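Local coordinates for protein LEC-6 (Caenorhabditis elegans, PDB 3VV1) that binds galactose-containing glycans as a galectin, with a preference for fucose-containing saccharides, at residues Arg25-Pro31 with His152-Val158; Asp70-His74 with Asn86-Gly92; Leu53-Ser59 with Phe104-Tyr110; Ser116-Ile121 with Asp132-Arg136. All coordinates share one frame; numbering follows the deposited sequence.

Overall arrangement
The four contacts lie at the ends and margins of the antiparallel beta sandwich of a galectin. Contact 1 adds strand 27-29 to one edge of the six-stranded sheet, and contact 4 pairs strand 128-134, at the other edge, with strand 120-125; their centres are about 23 Å apart. Contact 3 joins the loop after strand 46-54 to the loop before strand 110-117 and meets contact 1 through Leu53 and His152. Contact 2 belongs to the opposing sheet, where the glycan binds, and touches contact 4, with centres about 13 Å apart. Along the chain contact 1 encloses the rest; contact 2 is nested within contact 3, and contact 4 follows both.

Contact 1 (Arg25-Pro31 with His152-Val158); sequences RNEFFNP and HVHSAHV
Phe28 and Ala156 form a hydrogen-bonded antiparallel pair at the middle of this contact, with Phe28 N giving to Ala156 O at 2.8 Å and Ala156 N returning a bond to Phe28 O. Backbone bonds continue on both sides: Val158 N reaches Asn26 O, and Asn30 N reaches His154 O at 2.8 Å. The Asn26 amide adds a weak bond from ND2 to Val158 O.

Among the aromatic side chains, Phe29 turns its edge toward the face of His154 in an offset edge-to-face pair, the planes 69° apart. CD2 of the same phenyl ring also packs against Ser155 CB at 3.6 Å. The imidazole of His157, with CG anti to the backbone N (chi1 168°), brings its CD2 edge to Asn26 O at 3.1 Å. Apolar contact at the far end comes from Pro31, whose CG meets Val153 CG1 at 3.7 Å with the two side chains roughly perpendicular.

Three waters fill in the polar links. One joins Glu27 OE2 to Ser155 OG; a second is held by Asn30 ND2, His152 NE2 and His154 ND1; a third connects Pro31 O with Val153 N.

Strand 27-29 thus borders strand 151-159, whose other side pairs with strand 46-54, the pairing interrupted by a classic beta bulge where His154 and Ser155 both face Val51. Asn26 ND2 also bonds to Phe24 O of the second subunit, placing this edge of the sheet beside the subunit interface.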
# COMPACT_ATOMS: atom_id res chain seq x y z
N ARG A 25 -0.50 -1.32 6.29
CA ARG A 25 0.80 -1.92 6.64
C ARG A 25 1.61 -2.32 5.41
O ARG A 25 2.71 -2.90 5.54
CB ARG A 25 0.64 -3.06 7.69
CG ARG A 25 -0.05 -2.52 8.97
CD ARG A 25 0.00 -3.47 10.17
NE ARG A 25 1.32 -4.05 10.27
CZ ARG A 25 2.29 -3.57 11.05
NH1 ARG A 25 2.05 -2.51 11.81
NH2 ARG A 25 3.48 -4.19 11.07
N ASN A 26 1.11 -1.96 4.21
CA ASN A 26 1.79 -2.32 2.94
C ASN A 26 2.16 -3.80 2.86
O ASN A 26 3.25 -4.17 2.40
CB ASN A 26 3.01 -1.39 2.63
CG ASN A 26 2.94 -0.81 1.23
OD1 ASN A 26 1.90 -0.88 0.62
ND2 ASN A 26 4.03 -0.25 0.71
N GLU A 27 1.26 -4.62 3.35
CA GLU A 27 1.48 -6.05 3.36
C GLU A 27 0.24 -6.82 3.00
O GLU A 27 -0.88 -6.45 3.44
CB GLU A 27 1.98 -6.49 4.72
CG GLU A 27 2.35 -7.94 4.80
CD GLU A 27 3.09 -8.18 6.10
OE1 GLU A 27 2.69 -7.54 7.16
OE2 GLU A 27 4.09 -8.97 6.02
N PHE A 28 0.44 -7.90 2.24
CA PHE A 28 -0.70 -8.73 1.77
C PHE A 28 -0.41 -10.20 2.01
O PHE A 28 0.74 -10.64 1.95
CB PHE A 28 -0.94 -8.47 0.28
CG PHE A 28 -1.24 -7.03 -0.00
CD1 PHE A 28 -2.55 -6.51 0.17
CD2 PHE A 28 -0.21 -6.16 -0.46
CE1 PHE A 28 -2.84 -5.16 -0.11
CE2 PHE A 28 -0.54 -4.80 -0.75
CZ PHE A 28 -1.84 -4.32 -0.53
N PHE A 29 -1.46 -10.92 2.34
CA PHE A 29 -1.36 -12.36 2.65
C PHE A 29 -2.08 -13.21 1.59
O PHE A 29 -3.13 -12.81 1.08
CB PHE A 29 -1.88 -12.63 4.07
CG PHE A 29 -1.03 -11.95 5.11
CD1 PHE A 29 -1.28 -10.61 5.46
CD2 PHE A 29 0.05 -12.62 5.68
CE1 PHE A 29 -0.46 -9.97 6.36
CE2 PHE A 29 0.88 -11.98 6.58
CZ PHE A 29 0.62 -10.66 6.92
N ASN A 30 -1.49 -14.37 1.30
CA ASN A 30 -2.07 -15.30 0.32
C ASN A 30 -2.50 -14.66 -1.01
O ASN A 30 -3.60 -14.90 -1.47
CB ASN A 30 -3.23 -16.10 0.95
CG ASN A 30 -2.74 -17.07 2.00
OD1 ASN A 30 -3.26 -17.12 3.16
ND2 ASN A 30 -1.82 -17.86 1.64
N PRO A 31 -1.64 -13.84 -1.62
CA PRO A 31 -2.04 -13.38 -3.01
C PRO A 31 -1.91 -14.61 -3.97
O PRO A 31 -0.98 -15.43 -3.79
CB PRO A 31 -0.96 -12.32 -3.30
CG PRO A 31 0.28 -12.78 -2.45
CD PRO A 31 -0.29 -13.38 -1.18
N HIS A 152 4.36 -20.79 -3.89
CA HIS A 152 3.21 -20.27 -3.18
C HIS A 152 3.69 -19.07 -2.39
O HIS A 152 4.69 -19.16 -1.66
CB HIS A 152 2.74 -21.36 -2.23
CG HIS A 152 1.79 -20.82 -1.19
ND1 HIS A 152 0.56 -20.37 -1.53
CD2 HIS A 152 1.99 -20.47 0.15
CE1 HIS A 152 -0.02 -19.83 -0.42
NE2 HIS A 152 0.84 -19.95 0.60
N VAL A 153 2.97 -17.95 -2.52
CA VAL A 153 3.35 -16.75 -1.75
C VAL A 153 2.42 -16.68 -0.53
O VAL A 153 1.20 -16.42 -0.64
CB VAL A 153 3.21 -15.45 -2.62
CG1 VAL A 153 3.60 -14.24 -1.79
CG2 VAL A 153 4.16 -15.55 -3.83
N HIS A 154 3.01 -16.84 0.66
CA HIS A 154 2.24 -16.66 1.88
C HIS A 154 2.06 -15.16 2.18
O HIS A 154 0.95 -14.75 2.60
CB HIS A 154 2.98 -17.31 3.07
CG HIS A 154 2.40 -16.89 4.38
ND1 HIS A 154 1.17 -17.28 4.81
CD2 HIS A 154 2.89 -16.02 5.33
CE1 HIS A 154 0.90 -16.68 6.01
NE2 HIS A 154 1.93 -15.91 6.32
N SER A 155 3.11 -14.35 2.03
CA SER A 155 2.96 -12.88 2.34
C SER A 155 3.92 -12.09 1.54
O SER A 155 4.97 -12.60 1.12
CB SER A 155 3.14 -12.60 3.86
OG SER A 155 4.45 -12.95 4.32
N ALA A 156 3.54 -10.84 1.25
CA ALA A 156 4.42 -9.92 0.52
C ALA A 156 4.30 -8.52 1.15
O ALA A 156 3.15 -8.07 1.39
CB ALA A 156 4.02 -9.89 -0.95
N HIS A 157 5.47 -7.87 1.41
CA HIS A 157 5.50 -6.61 2.12
C HIS A 157 6.51 -5.73 1.50
O HIS A 157 7.60 -6.20 1.18
CB HIS A 157 5.90 -6.86 3.58
CG HIS A 157 6.24 -5.61 4.36
ND1 HIS A 157 7.40 -5.30 5.02
CD2 HIS A 157 5.40 -4.53 4.55
CE1 HIS A 157 7.25 -4.10 5.60
NE2 HIS A 157 6.04 -3.60 5.30
N VAL A 158 6.21 -4.41 1.42
CA VAL A 158 7.18 -3.44 0.93
C VAL A 158 7.32 -2.36 1.99
O VAL A 158 6.30 -1.84 2.53
CB VAL A 158 6.78 -2.80 -0.43
CG1 VAL A 158 7.54 -1.50 -0.73
CG2 VAL A 158 7.02 -3.81 -1.54
O HOH W 1 5.87 -10.63 3.97
O HOH W 2 -0.00 -19.18 3.08
O HOH W 3 0.82 -17.81 -4.40

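Contact 2 (Asp70-His74 with Asn86-Gly92); sequences DIVLH and NNSTSGG. With GAL (beta-D-galactopyranose), chain C.
A single carboxylate, that of Asp70, gathers the end of the opposite segment: OD1 accepts from Thr89 OG1 at 2.6 Å and from Gly92 N at 2.8 Å, while OD2 takes Gly91 N. The Gly92 amide uses the syn lone pair of OD1, whereas the threonine hydroxyl comes from the anti side. Thr89 OG1 sits between its own backbone N and carbonyl carbon (chi1 69°), where it also receives the Ile71 amide at 2.9 Å in a nearly straight bond (173°). The hydroxyl therefore donates to one residue and accepts from the next, and Thr89 N completes the grip on Ile71 O. Farther along, His74 and Asn87 form a hydrogen-bonded antiparallel pair in the hairpin of strands 71-78 and 83-90, part of the carbohydrate-binding sheet of the galectin fold. Their side chains lie on the same face and hold the galactose: His74 NE2 meets O4 of the sugar at 2.7 Å, at the ring edge, and Asn87 ND2 donates almost straight to its O6 at 2.9 Å. Behind them, Asn64 OD1 bonds to His74 ND1, and Arg136 bonds to Asn87 OD1, second-shell contacts that probably help to orient both groups. Glu97 and Arg78 provide further hydrogen bonds to the sugar.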
# COMPACT_ATOMS: atom_id res chain seq x y z
N ASP A 70 11.37 -2.41 -18.90
CA ASP A 70 12.39 -3.46 -18.79
C ASP A 70 12.29 -4.17 -17.49
O ASP A 70 11.61 -3.67 -16.56
CB ASP A 70 13.80 -2.87 -19.00
CG ASP A 70 14.22 -2.91 -20.45
OD1 ASP A 70 14.18 -4.01 -21.11
OD2 ASP A 70 14.58 -1.83 -20.94
N ILE A 71 13.00 -5.30 -17.37
CA ILE A 71 13.10 -5.98 -16.08
C ILE A 71 14.41 -5.56 -15.39
O ILE A 71 15.51 -5.78 -15.92
CB ILE A 71 13.09 -7.51 -16.21
CG1 ILE A 71 11.76 -7.94 -16.86
CG2 ILE A 71 13.29 -8.12 -14.81
CD1 ILE A 71 11.79 -9.42 -17.27
N VAL A 72 14.32 -4.85 -14.26
CA VAL A 72 15.54 -4.44 -13.54
C VAL A 72 16.21 -5.65 -12.89
O VAL A 72 17.44 -5.78 -12.93
CB VAL A 72 15.22 -3.38 -12.48
CG1 VAL A 72 16.38 -3.20 -11.47
CG2 VAL A 72 14.91 -2.05 -13.18
N LEU A 73 15.42 -6.54 -12.27
CA LEU A 73 15.95 -7.79 -11.74
C LEU A 73 14.98 -8.92 -11.94
O LEU A 73 13.79 -8.81 -11.57
CB LEU A 73 16.26 -7.65 -10.25
CG LEU A 73 16.62 -8.96 -9.52
CD1 LEU A 73 17.90 -9.64 -10.05
CD2 LEU A 73 16.79 -8.70 -8.05
N HIS A 74 15.48 -10.00 -12.57
CA HIS A 74 14.74 -11.25 -12.70
C HIS A 74 15.53 -12.19 -11.82
O HIS A 74 16.69 -12.49 -12.10
CB HIS A 74 14.81 -11.66 -14.19
CG HIS A 74 14.37 -13.10 -14.48
ND1 HIS A 74 13.06 -13.45 -14.56
CD2 HIS A 74 15.10 -14.24 -14.80
CE1 HIS A 74 12.94 -14.75 -14.93
NE2 HIS A 74 14.20 -15.25 -15.06
N ASN A 86 20.23 -14.72 -11.78
CA ASN A 86 19.75 -13.36 -11.81
C ASN A 86 20.10 -12.72 -13.15
O ASN A 86 21.16 -12.94 -13.72
CB ASN A 86 20.48 -12.53 -10.75
CG ASN A 86 20.02 -12.86 -9.33
OD1 ASN A 86 18.91 -13.31 -9.13
ND2 ASN A 86 20.86 -12.55 -8.34
N ASN A 87 19.15 -11.98 -13.69
CA ASN A 87 19.45 -11.23 -14.91
C ASN A 87 18.51 -10.05 -14.99
O ASN A 87 17.78 -9.72 -14.04
CB ASN A 87 19.24 -12.14 -16.16
CG ASN A 87 20.08 -11.75 -17.36
OD1 ASN A 87 20.63 -10.66 -17.39
ND2 ASN A 87 20.15 -12.61 -18.36
N SER A 88 18.57 -9.37 -16.13
CA SER A 88 17.78 -8.15 -16.34
C SER A 88 17.64 -7.97 -17.84
O SER A 88 18.36 -8.64 -18.62
CB SER A 88 18.58 -6.93 -15.83
OG SER A 88 19.92 -6.88 -16.39
N THR A 89 16.75 -7.07 -18.24
CA THR A 89 16.66 -6.72 -19.64
C THR A 89 16.94 -5.24 -19.87
O THR A 89 16.75 -4.40 -18.97
CB THR A 89 15.29 -7.05 -20.28
OG1 THR A 89 14.25 -6.21 -19.77
CG2 THR A 89 14.92 -8.53 -20.09
N SER A 90 17.44 -4.93 -21.05
CA SER A 90 17.54 -3.54 -21.47
C SER A 90 17.09 -3.47 -22.89
O SER A 90 17.60 -4.23 -23.72
CB SER A 90 19.02 -3.06 -21.35
OG SER A 90 19.17 -1.71 -21.80
N GLY A 91 16.14 -2.59 -23.20
CA GLY A 91 15.53 -2.56 -24.53
C GLY A 91 14.90 -3.90 -24.88
O GLY A 91 14.83 -4.26 -26.05
N GLY A 92 14.51 -4.63 -23.84
CA GLY A 92 13.80 -5.86 -23.92
C GLY A 92 14.65 -7.11 -24.11
O GLY A 92 14.12 -8.21 -24.12
C1 GAL C . 16.42 -18.00 -19.98
C2 GAL C . 14.99 -18.34 -19.47
C3 GAL C . 14.28 -17.09 -19.09
C4 GAL C . 15.14 -16.29 -18.10
C5 GAL C . 16.53 -16.08 -18.72
C6 GAL C . 17.44 -15.26 -17.77
O2 GAL C . 14.29 -18.99 -20.51
O3 GAL C . 13.03 -17.43 -18.42
O4 GAL C . 15.24 -17.01 -16.85
O5 GAL C . 17.14 -17.30 -18.96
O6 GAL C . 18.73 -15.10 -18.40

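Contact 3 (Leu53-Ser59 with Phe104-Tyr110); sequences LPTSADS and FQQNKIY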
# COMPACT_ATOMS: atom_id res chain seq x y z
N LEU A 53 6.82 -20.52 -0.35
CA LEU A 53 6.98 -21.97 -0.30
C LEU A 53 7.14 -22.45 -1.76
O LEU A 53 6.16 -22.44 -2.50
CB LEU A 53 5.71 -22.61 0.33
CG LEU A 53 5.54 -24.12 0.29
CD1 LEU A 53 6.37 -24.78 1.34
CD2 LEU A 53 4.08 -24.53 0.61
N PRO A 54 8.36 -22.81 -2.20
CA PRO A 54 8.51 -23.32 -3.55
C PRO A 54 7.71 -24.61 -3.64
O PRO A 54 7.68 -25.39 -2.67
CB PRO A 54 10.03 -23.60 -3.67
CG PRO A 54 10.66 -22.75 -2.61
CD PRO A 54 9.66 -22.83 -1.47
N THR A 55 7.06 -24.86 -4.78
CA THR A 55 6.19 -26.06 -4.93
C THR A 55 6.77 -26.97 -6.02
O THR A 55 7.70 -26.58 -6.73
CB THR A 55 4.74 -25.70 -5.33
OG1 THR A 55 4.76 -25.19 -6.67
CG2 THR A 55 4.10 -24.70 -4.34
N SER A 56 6.23 -28.19 -6.11
CA SER A 56 6.61 -29.12 -7.17
C SER A 56 5.76 -28.91 -8.43
O SER A 56 5.82 -29.72 -9.35
CB SER A 56 6.56 -30.56 -6.59
OG SER A 56 7.21 -30.57 -5.27
N ALA A 57 4.94 -27.87 -8.49
CA ALA A 57 4.09 -27.63 -9.68
C ALA A 57 4.87 -27.18 -10.94
O ALA A 57 4.42 -27.36 -12.08
CB ALA A 57 3.02 -26.59 -9.34
N ASP A 58 6.02 -26.57 -10.73
CA ASP A 58 6.94 -26.25 -11.80
C ASP A 58 8.35 -26.37 -11.24
O ASP A 58 8.57 -26.21 -10.03
CB ASP A 58 6.73 -24.81 -12.36
CG ASP A 58 7.47 -24.61 -13.71
OD1 ASP A 58 7.06 -25.18 -14.69
OD2 ASP A 58 8.55 -24.02 -13.80
N SER A 59 9.31 -26.60 -12.14
CA SER A 59 10.70 -26.73 -11.71
C SER A 59 11.41 -25.38 -11.48
O SER A 59 12.59 -25.38 -11.07
CB SER A 59 11.48 -27.51 -12.75
OG SER A 59 11.41 -26.90 -14.03
N PHE A 104 17.18 -22.74 -2.04
CA PHE A 104 15.85 -23.22 -1.67
C PHE A 104 15.70 -24.71 -1.85
O PHE A 104 16.35 -25.30 -2.71
CB PHE A 104 14.78 -22.55 -2.54
CG PHE A 104 14.90 -21.06 -2.60
CD1 PHE A 104 14.51 -20.27 -1.49
CD2 PHE A 104 15.34 -20.42 -3.76
CE1 PHE A 104 14.58 -18.87 -1.56
CE2 PHE A 104 15.42 -19.02 -3.82
CZ PHE A 104 15.05 -18.24 -2.72
N GLN A 105 14.79 -25.28 -1.08
CA GLN A 105 14.32 -26.65 -1.31
C GLN A 105 12.83 -26.55 -1.53
O GLN A 105 12.14 -25.73 -0.85
CB GLN A 105 14.60 -27.51 -0.08
CG GLN A 105 16.10 -27.68 0.10
CD GLN A 105 16.44 -28.46 1.35
OE1 GLN A 105 16.64 -27.87 2.41
NE2 GLN A 105 16.50 -29.78 1.25
N GLN A 106 12.30 -27.38 -2.44
CA GLN A 106 10.85 -27.43 -2.62
C GLN A 106 10.18 -27.88 -1.33
O GLN A 106 10.74 -28.71 -0.57
CB GLN A 106 10.45 -28.25 -3.89
CG GLN A 106 10.78 -27.45 -5.19
CD GLN A 106 10.96 -28.33 -6.40
OE1 GLN A 106 11.74 -29.28 -6.36
NE2 GLN A 106 10.27 -28.02 -7.49
N ASN A 107 9.00 -27.29 -1.07
CA ASN A 107 8.15 -27.70 0.06
C ASN A 107 8.76 -27.29 1.44
O ASN A 107 8.38 -27.86 2.45
CB ASN A 107 7.76 -29.19 -0.05
CG ASN A 107 7.07 -29.49 -1.41
OD1 ASN A 107 6.04 -28.88 -1.69
ND2 ASN A 107 7.67 -30.35 -2.27
N LYS A 108 9.70 -26.35 1.45
CA LYS A 108 10.14 -25.67 2.71
C LYS A 108 9.78 -24.18 2.64
O LYS A 108 9.54 -23.67 1.57
CB LYS A 108 11.67 -25.89 2.97
CG LYS A 108 12.15 -27.34 3.12
CD LYS A 108 11.42 -27.99 4.26
CE LYS A 108 12.06 -29.31 4.72
NZ LYS A 108 11.30 -29.90 5.89
N ILE A 109 9.67 -23.52 3.79
CA ILE A 109 9.25 -22.14 3.85
C ILE A 109 10.49 -21.24 3.94
O ILE A 109 11.42 -21.54 4.71
CB ILE A 109 8.35 -21.87 5.08
CG1 ILE A 109 7.15 -22.81 5.09
CG2 ILE A 109 7.88 -20.40 5.07
CD1 ILE A 109 6.42 -22.94 6.40
N TYR A 110 10.48 -20.14 3.19
CA TYR A 110 11.62 -19.19 3.21
C TYR A 110 11.10 -17.78 3.31
O TYR A 110 10.10 -17.40 2.67
CB TYR A 110 12.44 -19.29 1.89
CG TYR A 110 13.05 -20.67 1.77
CD1 TYR A 110 14.27 -20.94 2.34
CD2 TYR A 110 12.37 -21.72 1.12
CE1 TYR A 110 14.81 -22.20 2.32
CE2 TYR A 110 12.90 -22.98 1.08
CZ TYR A 110 14.12 -23.24 1.71
OH TYR A 110 14.66 -24.50 1.68
O HOH W 4 4.57 -28.97 -3.88
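The backbones meet where Asn107 N, within the type II turn from Gln105 to Lys108, donates to Pro54 O at 2.8 Å, just as the segment 53-59 leaves its strand. Leu53 CA also directs its hydrogen at Lys108 O.

Pro54 is the apolar centre. Its ring faces the turn, with CD 3.9 Å from Tyr110 CD2 at the edge of the tyrosine ring and CG 4.1 Å from Phe104 CB, the proline and phenylalanine side chains lying about perpendicular. Leu53 flanks it: CG is anti to the backbone N (chi1 170°), and CD1 comes over the backbone of the turn to lie 3.4 Å from Lys108 O. That carbonyl is buried here and has no polar partner in the model.

The arrangement joins two loops at one end of the beta sandwich, the first following strand 46-54 and the second preceding strand 110-117, which are neighbours in the six-stranded sheet. Phe79 packs on Pro54, Phe104 and Gln106, linking the pair of loops to a third.

Polar side chains bind the loops farther out. Gln106 extends along Pro54 and Thr55 until its NE2 donates to Thr55 O at 3.0 Å, with the acceptor tilted from the amide plane. The Asn107 amide is used at both ends: ND2 donates to Ser56 OG at 3.0 Å, and OD1 accepts from a water that in turn accepts from Ser56 N. An ST turn shapes the same loop, Thr55 OG1 taking the amide of Ala57 at 3.2 Å.

Contact 4 (Ser116-Ile121 with Asp132-Arg136); sequences SNGGII and DFVER
Ile121 and Phe133 are a hydrogen-bonded antiparallel pair, each amide bonding to the other's carbonyl, and Ile120 and Val134 are the adjoining non-hydrogen-bonded pair. One more backbone bond, Glu135 N to Gly119 O at 2.9 Å, carries the pairing into the type I' turn of Asn117 to Ile120.

Glu135 lies against that turn. Its CG stands between the backbone N and the carbonyl carbon (chi1 72°), which brings CG to 3.4 Å from Gly119 O and lays the carboxylate beside Gly119 CA. A water donates to Glu135 OE1 and Ser116 OG and accepts from Gly119 N at 3.0 Å; Ser116 OG is also hydrogen-bonded to Phe42 O, and Ser139 to OE1. A second water bridges Gly119 O and Glu135 O. On the face of Ile120 and Val134, Ile120 CG2 packs on the carboxylate of Asp132, 3.6 Å from its CG, while His129 and Ser122 bond to OD1 of that group.

Ile121 and Phe133 point into the sandwich, where both touch Leu73 of the opposite sheet. Phe133 CE1 lies over one face of the Arg136 guanidinium, whose NH2 bonds to Ser96 O. These are paired strands of a beta hairpin at the margin of a galectin sandwich, close behind its carbohydrate site.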
# COMPACT_ATOMS: atom_id res chain seq x y z
N SER A 116 17.04 -2.45 -1.94
CA SER A 116 17.66 -1.70 -3.04
C SER A 116 18.19 -0.38 -2.61
O SER A 116 17.44 0.46 -2.11
CB SER A 116 16.59 -1.39 -4.08
OG SER A 116 17.20 -0.68 -5.14
N ASN A 117 19.48 -0.17 -2.81
CA ASN A 117 20.09 1.11 -2.47
C ASN A 117 21.40 1.29 -3.19
O ASN A 117 22.20 0.30 -3.28
CB ASN A 117 20.37 1.21 -1.01
CG ASN A 117 20.24 2.65 -0.51
OD1 ASN A 117 20.36 3.67 -1.24
ND2 ASN A 117 19.90 2.72 0.76
N GLY A 118 21.56 2.49 -3.74
CA GLY A 118 22.83 2.89 -4.37
C GLY A 118 23.19 1.98 -5.52
O GLY A 118 24.39 1.75 -5.80
N GLY A 119 22.17 1.47 -6.19
CA GLY A 119 22.36 0.68 -7.40
C GLY A 119 22.67 -0.79 -7.12
O GLY A 119 22.98 -1.55 -8.06
N ILE A 120 22.62 -1.21 -5.85
CA ILE A 120 22.82 -2.61 -5.51
C ILE A 120 21.55 -3.14 -4.91
O ILE A 120 21.01 -2.52 -3.95
CB ILE A 120 23.97 -2.79 -4.51
CG1 ILE A 120 25.27 -2.24 -5.12
CG2 ILE A 120 24.15 -4.28 -4.13
CD1 ILE A 120 26.40 -2.31 -4.12
N ILE A 121 21.09 -4.30 -5.42
CA ILE A 121 19.94 -4.96 -4.79
C ILE A 121 20.54 -6.14 -4.02
O ILE A 121 21.05 -7.09 -4.63
CB ILE A 121 18.89 -5.38 -5.84
CG1 ILE A 121 18.38 -4.10 -6.57
CG2 ILE A 121 17.75 -6.17 -5.11
CD1 ILE A 121 17.52 -4.40 -7.78
N ASP A 132 24.37 -10.23 -3.86
CA ASP A 132 24.11 -8.90 -4.39
C ASP A 132 23.89 -8.95 -5.90
O ASP A 132 24.49 -9.81 -6.62
CB ASP A 132 25.31 -8.01 -4.13
CG ASP A 132 25.31 -7.40 -2.73
OD1 ASP A 132 24.39 -7.59 -1.93
OD2 ASP A 132 26.30 -6.68 -2.46
N PHE A 133 23.03 -8.04 -6.38
CA PHE A 133 22.87 -7.85 -7.82
C PHE A 133 23.14 -6.37 -8.07
O PHE A 133 22.47 -5.51 -7.52
CB PHE A 133 21.42 -8.19 -8.23
CG PHE A 133 21.18 -8.03 -9.70
CD1 PHE A 133 21.72 -8.92 -10.59
CD2 PHE A 133 20.43 -6.94 -10.18
CE1 PHE A 133 21.48 -8.77 -11.97
CE2 PHE A 133 20.18 -6.79 -11.53
CZ PHE A 133 20.73 -7.70 -12.44
N VAL A 134 24.09 -6.07 -8.93
CA VAL A 134 24.38 -4.67 -9.27
C VAL A 134 23.46 -4.29 -10.43
O VAL A 134 23.62 -4.86 -11.55
CB VAL A 134 25.87 -4.52 -9.65
CG1 VAL A 134 26.14 -3.12 -10.19
CG2 VAL A 134 26.79 -4.85 -8.45
N GLU A 135 22.50 -3.41 -10.19
CA GLU A 135 21.49 -3.15 -11.23
C GLU A 135 22.13 -2.48 -12.48
O GLU A 135 23.18 -1.79 -12.42
CB GLU A 135 20.30 -2.30 -10.68
CG GLU A 135 20.69 -0.84 -10.43
CD GLU A 135 19.68 -0.12 -9.57
OE1 GLU A 135 19.11 -0.73 -8.65
OE2 GLU A 135 19.48 1.11 -9.78
N ARG A 136 21.52 -2.76 -13.62
CA ARG A 136 22.01 -2.28 -14.90
C ARG A 136 21.12 -1.19 -15.50
O ARG A 136 21.49 -0.58 -16.50
CB ARG A 136 22.09 -3.51 -15.83
CG ARG A 136 23.15 -4.52 -15.45
CD ARG A 136 22.53 -5.84 -15.14
NE ARG A 136 23.52 -6.83 -14.80
CZ ARG A 136 23.39 -8.12 -15.16
NH1 ARG A 136 22.32 -8.45 -15.89
NH2 ARG A 136 24.31 -9.05 -14.81
O HOH W 5 19.33 0.67 -6.03
O HOH W 6 24.35 -0.18 -10.40